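Local coordinates for MNMC2 (Aquifex aeolicus, PDB 3VYW), which is a tRNA methyltransferase that uses S-adenosylmethionine to modify the wobble uridine, working without the oxidase domain to which such enzymes are usually fused, at residues R99-G104 / F185-V190; E128-E133 / K180-F185. One frame throughout, in Å; residues are numbered along the deposited sequence.

After the N-terminal helices, a small antiparallel sheet and helices 74-86 and 88-94, the chain enters the central sheet at strand 97-103, forms the adjacent strand 126-133, and passes through strand 166-172 and helix 175-178 before the loop at 180-185 leads into strand 187-192. Interaction 1 closes the long loop between 99-104 and 185-190, with 80 residues between its segments; interaction 2, between 128-133 and 180-185, is nested inside it. F185 belongs to both, and strands 97-103 and 126-133 are neighbours in the sheet, so the two contacts join, their centres about 7 Å apart. Together they tie three parallel strands and one connecting loop, and each also reaches S-adenosylmethionine, through G104 and E133.

Interaction 1: R99-G104 / F185-V190; sequences RILDVG and FKADAV. With SAM (S-adenosylmethionine), chain E.
R99 runs past the F185 ring while its backbone pairs with D188 and A189, where strands 97-103 and 187-192 lie side by side in the parallel core of a Rossmann-like methyltransferase sheet. The aliphatic part of R99 does the touching: R99 CB lies 3.6 Å from F185 CZ, and CD also packs on CE1. The two side chains extend in opposite directions, and the guanidinium plane stands 84° to the ring, so the two groups do not lie flat against each other; R99 NE is in a salt bridge with E128. The ring turns its edge to L101 CG and to the carbonyl O of I100.

D188 has its CG anti to the carbonyl carbon (chi1 -68°), which brings D188 OD2 to 3.1 Å from R99 N; the hydrogen bond is nearly straight (170° at the hydrogen) and uses the anti lone pair of OD2. OD1 is held in turn by a salt bridge with R95, so the carboxylate is fixed through both oxygens. The carbonyl O of R99 accepts A189 N at 3.2 Å and, weakly, D188 N, and L101 N bonds to A189 O at 2.9 Å. These bonds set the parallel pairing of I100 with A189 and L101 with V190.

The paired residues divide between the faces of the sheet. I100 and A189 face helix 88-94, both meeting I88, whereas L101 and V190 meet I212 of helix 206-213. On the latter face L101 CB rests 3.8 Å from A187 CB and 4.0 Å from V190 CG2. Beyond V103 the strand gives way to the glycine-rich loop characteristic of these enzymes, where the carbonyl O of G104 accepts a hydrogen bond from the amino N of S-adenosylmethionine at 2.8 Å.

Interaction 2: E128-E133 / K180-F185; sequences EIISFE and KEVENF. With SAM (S-adenosylmethionine), chain E.
I130 places its CG1 anti to the carbonyl carbon (chi1 -62°) and continues extended (chi2 -177°), which carries CD1 off the strand and over the F185 ring. The methyl stands 3.8 Å from the ring centroid and only 5° from the ring normal, a well-centred CH-pi contact. I130 CD1 also meets V182 tip to tip, 3.9 Å from V182 CG1, so one methyl touches both loop residues. V182 reaches further along the strand with its other branch, CG2, which lies 4.4 Å from F132 CZ.

E128 approaches the ring differently: E128 OE2 comes to the edge of the F185 ring, near its plane, 3.7 Å from F185 CE1, while the carboxylate's OE1 is committed to the salt bridge with R99. No hydrogen bond crosses between the segments; the loop is held to the strand by side-chain packing.

Past F132, whose ring also touches A175 and R178 of helix 175-178, E133 accepts a hydrogen bond at OE1 from the ribose O2' of S-adenosylmethionine, at 2.8 Å. An acidic residue near the C-terminal end of the second strand of the Rossmann core, holding the cofactor ribose, is a hallmark of class I Rossmann-fold methyltransferases.

Interaction 1: R99-G104 / F185-V190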
loop_
_atom_site.group_PDB
_atom_site.type_symbol
_atom_site.label_atom_id
_atom_site.label_comp_id
_atom_site.label_asym_id
_atom_site.label_seq_id
_atom_site.Cartn_x
_atom_site.Cartn_y
_atom_site.Cartn_z
ATOM N N ARG A 99 -16.167 -4.847 -6.661
ATOM C CA ARG A 99 -15.575 -3.557 -6.431
ATOM C C ARG A 99 -14.188 -3.607 -5.811
ATOM O O ARG A 99 -13.986 -4.192 -4.796
ATOM C CB ARG A 99 -16.475 -2.748 -5.534
ATOM C CG ARG A 99 -17.933 -2.916 -5.833
ATOM C CD ARG A 99 -18.695 -1.701 -5.397
ATOM N NE ARG A 99 -20.018 -1.641 -5.980
ATOM C CZ ARG A 99 -20.936 -2.582 -5.855
ATOM N NH1 ARG A 99 -20.672 -3.667 -5.172
ATOM N NH2 ARG A 99 -22.111 -2.435 -6.421
ATOM N N ILE A 100 -13.239 -2.956 -6.444
ATOM C CA ILE A 100 -11.907 -2.877 -5.917
ATOM C C ILE A 100 -11.478 -1.477 -5.588
ATOM O O ILE A 100 -11.585 -0.598 -6.382
ATOM C CB ILE A 100 -10.906 -3.418 -6.911
ATOM C CG1 ILE A 100 -11.274 -4.820 -7.293
ATOM C CG2 ILE A 100 -9.521 -3.366 -6.327
ATOM C CD1 ILE A 100 -10.363 -5.387 -8.328
ATOM N N LEU A 101 -10.956 -1.305 -4.397
ATOM C CA LEU A 101 -10.361 -0.069 -3.978
ATOM C C LEU A 101 -8.880 -0.237 -4.157
ATOM O O LEU A 101 -8.295 -1.069 -3.572
ATOM C CB LEU A 101 -10.684 0.156 -2.516
ATOM C CG LEU A 101 -11.048 1.525 -2.025
ATOM C CD1 LEU A 101 -10.356 1.896 -0.748
ATOM C CD2 LEU A 101 -10.737 2.516 -3.087
ATOM N N ASP A 102 -8.271 0.552 -5.015
ATOM C CA ASP A 102 -6.871 0.371 -5.309
ATOM C C ASP A 102 -6.032 1.484 -4.771
ATOM O O ASP A 102 -6.146 2.574 -5.202
ATOM C CB ASP A 102 -6.698 0.301 -6.804
ATOM C CG ASP A 102 -5.388 -0.232 -7.201
ATOM O OD1 ASP A 102 -4.943 -1.163 -6.562
ATOM O OD2 ASP A 102 -4.784 0.260 -8.149
ATOM N N VAL A 103 -5.145 1.185 -3.848
ATOM C CA VAL A 103 -4.309 2.197 -3.255
ATOM C C VAL A 103 -2.969 2.260 -3.955
ATOM O O VAL A 103 -2.125 1.471 -3.715
ATOM C CB VAL A 103 -4.077 1.862 -1.787
ATOM C CG1 VAL A 103 -3.040 2.743 -1.199
ATOM C CG2 VAL A 103 -5.329 1.961 -0.988
ATOM N N GLY A 104 -2.807 3.220 -4.842
ATOM C CA GLY A 104 -1.624 3.373 -5.655
ATOM C C GLY A 104 -1.738 2.750 -7.014
ATOM O O GLY A 104 -1.491 1.607 -7.174
ATOM N N PHE A 185 -19.424 3.554 -1.659
ATOM C CA PHE A 185 -18.646 2.477 -2.216
ATOM C C PHE A 185 -18.199 1.566 -1.086
ATOM O O PHE A 185 -17.504 1.997 -0.204
ATOM C CB PHE A 185 -17.437 3.119 -2.887
ATOM C CG PHE A 185 -16.655 2.216 -3.786
ATOM C CD1 PHE A 185 -17.108 1.911 -5.022
ATOM C CD2 PHE A 185 -15.443 1.747 -3.403
ATOM C CE1 PHE A 185 -16.392 1.115 -5.853
ATOM C CE2 PHE A 185 -14.716 0.944 -4.223
ATOM C CZ PHE A 185 -15.191 0.624 -5.453
ATOM N N LYS A 186 -18.592 0.310 -1.097
ATOM C CA LYS A 186 -17.988 -0.645 -0.190
ATOM C C LYS A 186 -17.248 -1.708 -0.985
ATOM O O LYS A 186 -17.851 -2.548 -1.608
ATOM C CB LYS A 186 -19.039 -1.313 0.677
ATOM C CG LYS A 186 -19.868 -0.381 1.521
ATOM C CD LYS A 186 -19.023 0.317 2.556
ATOM C CE LYS A 186 -19.800 0.544 3.834
ATOM N NZ LYS A 186 -19.396 1.782 4.560
ATOM N N ALA A 187 -15.932 -1.650 -0.953
ATOM C CA ALA A 187 -15.111 -2.525 -1.756
ATOM C C ALA A 187 -15.102 -3.969 -1.349
ATOM O O ALA A 187 -15.108 -4.280 -0.204
ATOM C CB ALA A 187 -13.702 -1.995 -1.808
ATOM N N ASP A 188 -15.143 -4.847 -2.322
ATOM C CA ASP A 188 -14.834 -6.244 -2.135
ATOM C C ASP A 188 -13.389 -6.541 -1.824
ATOM O O ASP A 188 -13.102 -7.438 -1.097
ATOM C CB ASP A 188 -15.324 -7.057 -3.305
ATOM C CG ASP A 188 -16.781 -7.087 -3.365
ATOM O OD1 ASP A 188 -17.380 -7.631 -2.449
ATOM O OD2 ASP A 188 -17.353 -6.549 -4.305
ATOM N N ALA A 189 -12.490 -5.816 -2.457
ATOM C CA ALA A 189 -11.086 -5.945 -2.248
ATOM C C ALA A 189 -10.486 -4.590 -2.137
ATOM O O ALA A 189 -10.838 -3.725 -2.869
ATOM C CB ALA A 189 -10.468 -6.657 -3.409
ATOM N N VAL A 190 -9.553 -4.414 -1.225
ATOM C CA VAL A 190 -8.710 -3.255 -1.226
ATOM C C VAL A 190 -7.331 -3.733 -1.527
ATOM O O VAL A 190 -6.831 -4.543 -0.841
ATOM C CB VAL A 190 -8.640 -2.619 0.138
ATOM C CG1 VAL A 190 -7.714 -1.426 0.121
ATOM C CG2 VAL A 190 -10.011 -2.270 0.626
HETATM N N SAM E . 0.119 -0.706 -7.549
HETATM C CA SAM E . 1.098 -0.402 -8.523
HETATM C C SAM E . 0.991 -1.505 -9.502
HETATM O O SAM E . 1.540 -1.487 -10.576
HETATM O OXT SAM E . 0.288 -2.431 -9.224
HETATM C CB SAM E . 2.386 -0.223 -7.749
HETATM C CG SAM E . 2.338 1.175 -7.122
HETATM S SD SAM E . 3.609 1.640 -6.192
HETATM C CE SAM E . 3.940 0.447 -5.134
HETATM C "C5'" SAM E . 3.229 2.964 -5.269
HETATM C "C4'" SAM E . 2.320 4.018 -5.915
HETATM O "O4'" SAM E . 1.697 4.787 -4.906
HETATM C "C3'" SAM E . 3.045 5.032 -6.775
HETATM O "O3'" SAM E . 2.296 5.291 -7.941
HETATM C "C2'" SAM E . 3.056 6.282 -5.939
HETATM O "O2'" SAM E . 3.069 7.421 -6.755
HETATM C "C1'" SAM E . 1.767 6.167 -5.197
HETATM N N9 SAM E . 1.661 7.024 -3.996
HETATM C C8 SAM E . 2.537 7.182 -3.032
HETATM N N7 SAM E . 2.107 8.012 -2.103
HETATM C C5 SAM E . 0.924 8.415 -2.460
HETATM C C6 SAM E . -0.091 9.307 -1.918
HETATM N N6 SAM E . 0.073 9.959 -0.781
HETATM N N1 SAM E . -1.192 9.457 -2.597
HETATM C C2 SAM E . -1.400 8.828 -3.716
HETATM N N3 SAM E . -0.530 8.030 -4.256
HETATM C C4 SAM E . 0.637 7.776 -3.701
#

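Interaction 2: E128-E133 / K180-F185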
loop_
_atom_site.group_PDB
_atom_site.type_symbol
_atom_site.label_atom_id
_atom_site.label_comp_id
_atom_site.label_asym_id
_atom_site.label_seq_id
_atom_site.Cartn_x
_atom_site.Cartn_y
_atom_site.Cartn_z
ATOM N N GLU A 128 -15.963 -2.549 -10.725
ATOM C CA GLU A 128 -15.781 -1.175 -10.314
ATOM C C GLU A 128 -14.441 -0.943 -9.635
ATOM O O GLU A 128 -14.180 -1.466 -8.600
ATOM C CB GLU A 128 -16.864 -0.776 -9.341
ATOM C CG GLU A 128 -18.237 -0.644 -9.916
ATOM C CD GLU A 128 -19.205 -0.050 -8.926
ATOM O OE1 GLU A 128 -20.186 -0.715 -8.568
ATOM O OE2 GLU A 128 -18.990 1.089 -8.503
ATOM N N ILE A 129 -13.611 -0.120 -10.238
ATOM C CA ILE A 129 -12.344 0.233 -9.666
ATOM C C ILE A 129 -12.201 1.709 -9.385
ATOM O O ILE A 129 -12.412 2.519 -10.230
ATOM C CB ILE A 129 -11.202 -0.156 -10.596
ATOM C CG1 ILE A 129 -11.271 -1.623 -10.904
ATOM C CG2 ILE A 129 -9.876 0.155 -9.970
ATOM C CD1 ILE A 129 -10.407 -2.013 -12.057
ATOM N N ILE A 130 -11.802 2.028 -8.169
ATOM C CA ILE A 130 -11.339 3.340 -7.800
ATOM C C ILE A 130 -9.902 3.272 -7.354
ATOM O O ILE A 130 -9.552 2.532 -6.494
ATOM C CB ILE A 130 -12.167 3.894 -6.660
ATOM C CG1 ILE A 130 -13.604 4.019 -7.106
ATOM C CG2 ILE A 130 -11.613 5.215 -6.207
ATOM C CD1 ILE A 130 -14.508 4.626 -6.084
ATOM N N SER A 131 -9.072 4.093 -7.947
ATOM C CA SER A 131 -7.672 4.084 -7.635
ATOM C C SER A 131 -7.157 5.437 -7.262
ATOM O O SER A 131 -7.780 6.405 -7.510
ATOM C CB SER A 131 -6.889 3.534 -8.779
ATOM O OG SER A 131 -5.609 3.274 -8.330
ATOM N N PHE A 132 -6.027 5.487 -6.603
ATOM C CA PHE A 132 -5.487 6.710 -6.090
ATOM C C PHE A 132 -4.105 6.811 -6.617
ATOM O O PHE A 132 -3.390 5.886 -6.578
ATOM C CB PHE A 132 -5.451 6.654 -4.571
ATOM C CG PHE A 132 -6.801 6.612 -3.938
ATOM C CD1 PHE A 132 -7.321 5.440 -3.472
ATOM C CD2 PHE A 132 -7.547 7.742 -3.828
ATOM C CE1 PHE A 132 -8.571 5.401 -2.919
ATOM C CE2 PHE A 132 -8.787 7.712 -3.265
ATOM C CZ PHE A 132 -9.303 6.541 -2.815
ATOM N N GLU A 133 -3.735 7.919 -7.193
ATOM C CA GLU A 133 -2.395 8.051 -7.683
ATOM C C GLU A 133 -1.979 9.485 -7.654
ATOM O O GLU A 133 -2.553 10.270 -8.327
ATOM C CB GLU A 133 -2.340 7.528 -9.102
ATOM C CG GLU A 133 -0.979 7.476 -9.737
ATOM C CD GLU A 133 0.137 7.052 -8.823
ATOM O OE1 GLU A 133 1.018 7.838 -8.565
ATOM O OE2 GLU A 133 0.177 5.917 -8.408
ATOM N N LYS A 180 -11.789 11.156 0.739
ATOM C CA LYS A 180 -12.974 11.625 1.381
ATOM C C LYS A 180 -14.109 11.725 0.389
ATOM O O LYS A 180 -15.257 11.570 0.757
ATOM C CB LYS A 180 -12.733 12.945 2.084
ATOM C CG LYS A 180 -11.435 13.016 2.855
ATOM C CD LYS A 180 -11.629 13.117 4.340
ATOM C CE LYS A 180 -10.359 13.638 4.967
ATOM N NZ LYS A 180 -10.492 14.041 6.388
ATOM N N GLU A 181 -13.784 11.953 -0.868
ATOM C CA GLU A 181 -14.777 11.997 -1.913
ATOM C C GLU A 181 -15.476 10.700 -2.174
ATOM O O GLU A 181 -16.534 10.695 -2.747
ATOM C CB GLU A 181 -14.197 12.473 -3.210
ATOM C CG GLU A 181 -13.522 13.801 -3.122
ATOM C CD GLU A 181 -12.690 14.062 -4.331
ATOM O OE1 GLU A 181 -11.841 14.944 -4.293
ATOM O OE2 GLU A 181 -12.896 13.372 -5.319
ATOM N N VAL A 182 -14.888 9.586 -1.802
ATOM C CA VAL A 182 -15.513 8.354 -2.177
ATOM C C VAL A 182 -16.540 7.982 -1.160
ATOM O O VAL A 182 -16.241 7.747 -0.017
ATOM C CB VAL A 182 -14.522 7.220 -2.307
ATOM C CG1 VAL A 182 -15.257 5.930 -2.506
ATOM C CG2 VAL A 182 -13.571 7.477 -3.443
ATOM N N GLU A 183 -17.777 7.953 -1.625
ATOM C CA GLU A 183 -18.927 7.702 -0.816
ATOM C C GLU A 183 -19.722 6.650 -1.527
ATOM O O GLU A 183 -19.617 6.488 -2.710
ATOM C CB GLU A 183 -19.724 8.985 -0.661
ATOM C CG GLU A 183 -19.187 9.904 0.425
ATOM C CD GLU A 183 -19.249 11.377 0.075
ATOM O OE1 GLU A 183 -19.981 11.747 -0.852
ATOM O OE2 GLU A 183 -18.570 12.174 0.735
ATOM N N ASN A 184 -20.499 5.900 -0.785
ATOM C CA ASN A 184 -21.370 4.924 -1.371
ATOM C C ASN A 184 -20.634 3.823 -2.092
ATOM O O ASN A 184 -21.143 3.219 -3.009
ATOM C CB ASN A 184 -22.350 5.618 -2.301
ATOM C CG ASN A 184 -23.049 6.789 -1.641
ATOM O OD1 ASN A 184 -23.756 6.628 -0.661
ATOM N ND2 ASN A 184 -22.853 7.971 -2.182
ATOM N N PHE A 185 -19.424 3.554 -1.659
ATOM C CA PHE A 185 -18.646 2.477 -2.216
ATOM C C PHE A 185 -18.199 1.566 -1.086
ATOM O O PHE A 185 -17.504 1.997 -0.204
ATOM C CB PHE A 185 -17.437 3.119 -2.887
ATOM C CG PHE A 185 -16.655 2.216 -3.786
ATOM C CD1 PHE A 185 -17.108 1.911 -5.022
ATOM C CD2 PHE A 185 -15.443 1.747 -3.403
ATOM C CE1 PHE A 185 -16.392 1.115 -5.853
ATOM C CE2 PHE A 185 -14.716 0.944 -4.223
ATOM C CZ PHE A 185 -15.191 0.624 -5.453
HETATM N N SAM E . 0.119 -0.706 -7.549
HETATM C CA SAM E . 1.098 -0.402 -8.523
HETATM C C SAM E . 0.991 -1.505 -9.502
HETATM O O SAM E . 1.540 -1.487 -10.576
HETATM O OXT SAM E . 0.288 -2.431 -9.224
HETATM C CB SAM E . 2.386 -0.223 -7.749
HETATM C CG SAM E . 2.338 1.175 -7.122
HETATM S SD SAM E . 3.609 1.640 -6.192
HETATM C CE SAM E . 3.940 0.447 -5.134
HETATM C "C5'" SAM E . 3.229 2.964 -5.269
HETATM C "C4'" SAM E . 2.320 4.018 -5.915
HETATM O "O4'" SAM E . 1.697 4.787 -4.906
HETATM C "C3'" SAM E . 3.045 5.032 -6.775
HETATM O "O3'" SAM E . 2.296 5.291 -7.941
HETATM C "C2'" SAM E . 3.056 6.282 -5.939
HETATM O "O2'" SAM E . 3.069 7.421 -6.755
HETATM C "C1'" SAM E . 1.767 6.167 -5.197
HETATM N N9 SAM E . 1.661 7.024 -3.996
HETATM C C8 SAM E . 2.537 7.182 -3.032
HETATM N N7 SAM E . 2.107 8.012 -2.103
HETATM C C5 SAM E . 0.924 8.415 -2.460
HETATM C C6 SAM E . -0.091 9.307 -1.918
HETATM N N6 SAM E . 0.073 9.959 -0.781
HETATM N N1 SAM E . -1.192 9.457 -2.597
HETATM C C2 SAM E . -1.400 8.828 -3.716
HETATM N N3 SAM E . -0.530 8.030 -4.256
HETATM C C4 SAM E . 0.637 7.776 -3.701
#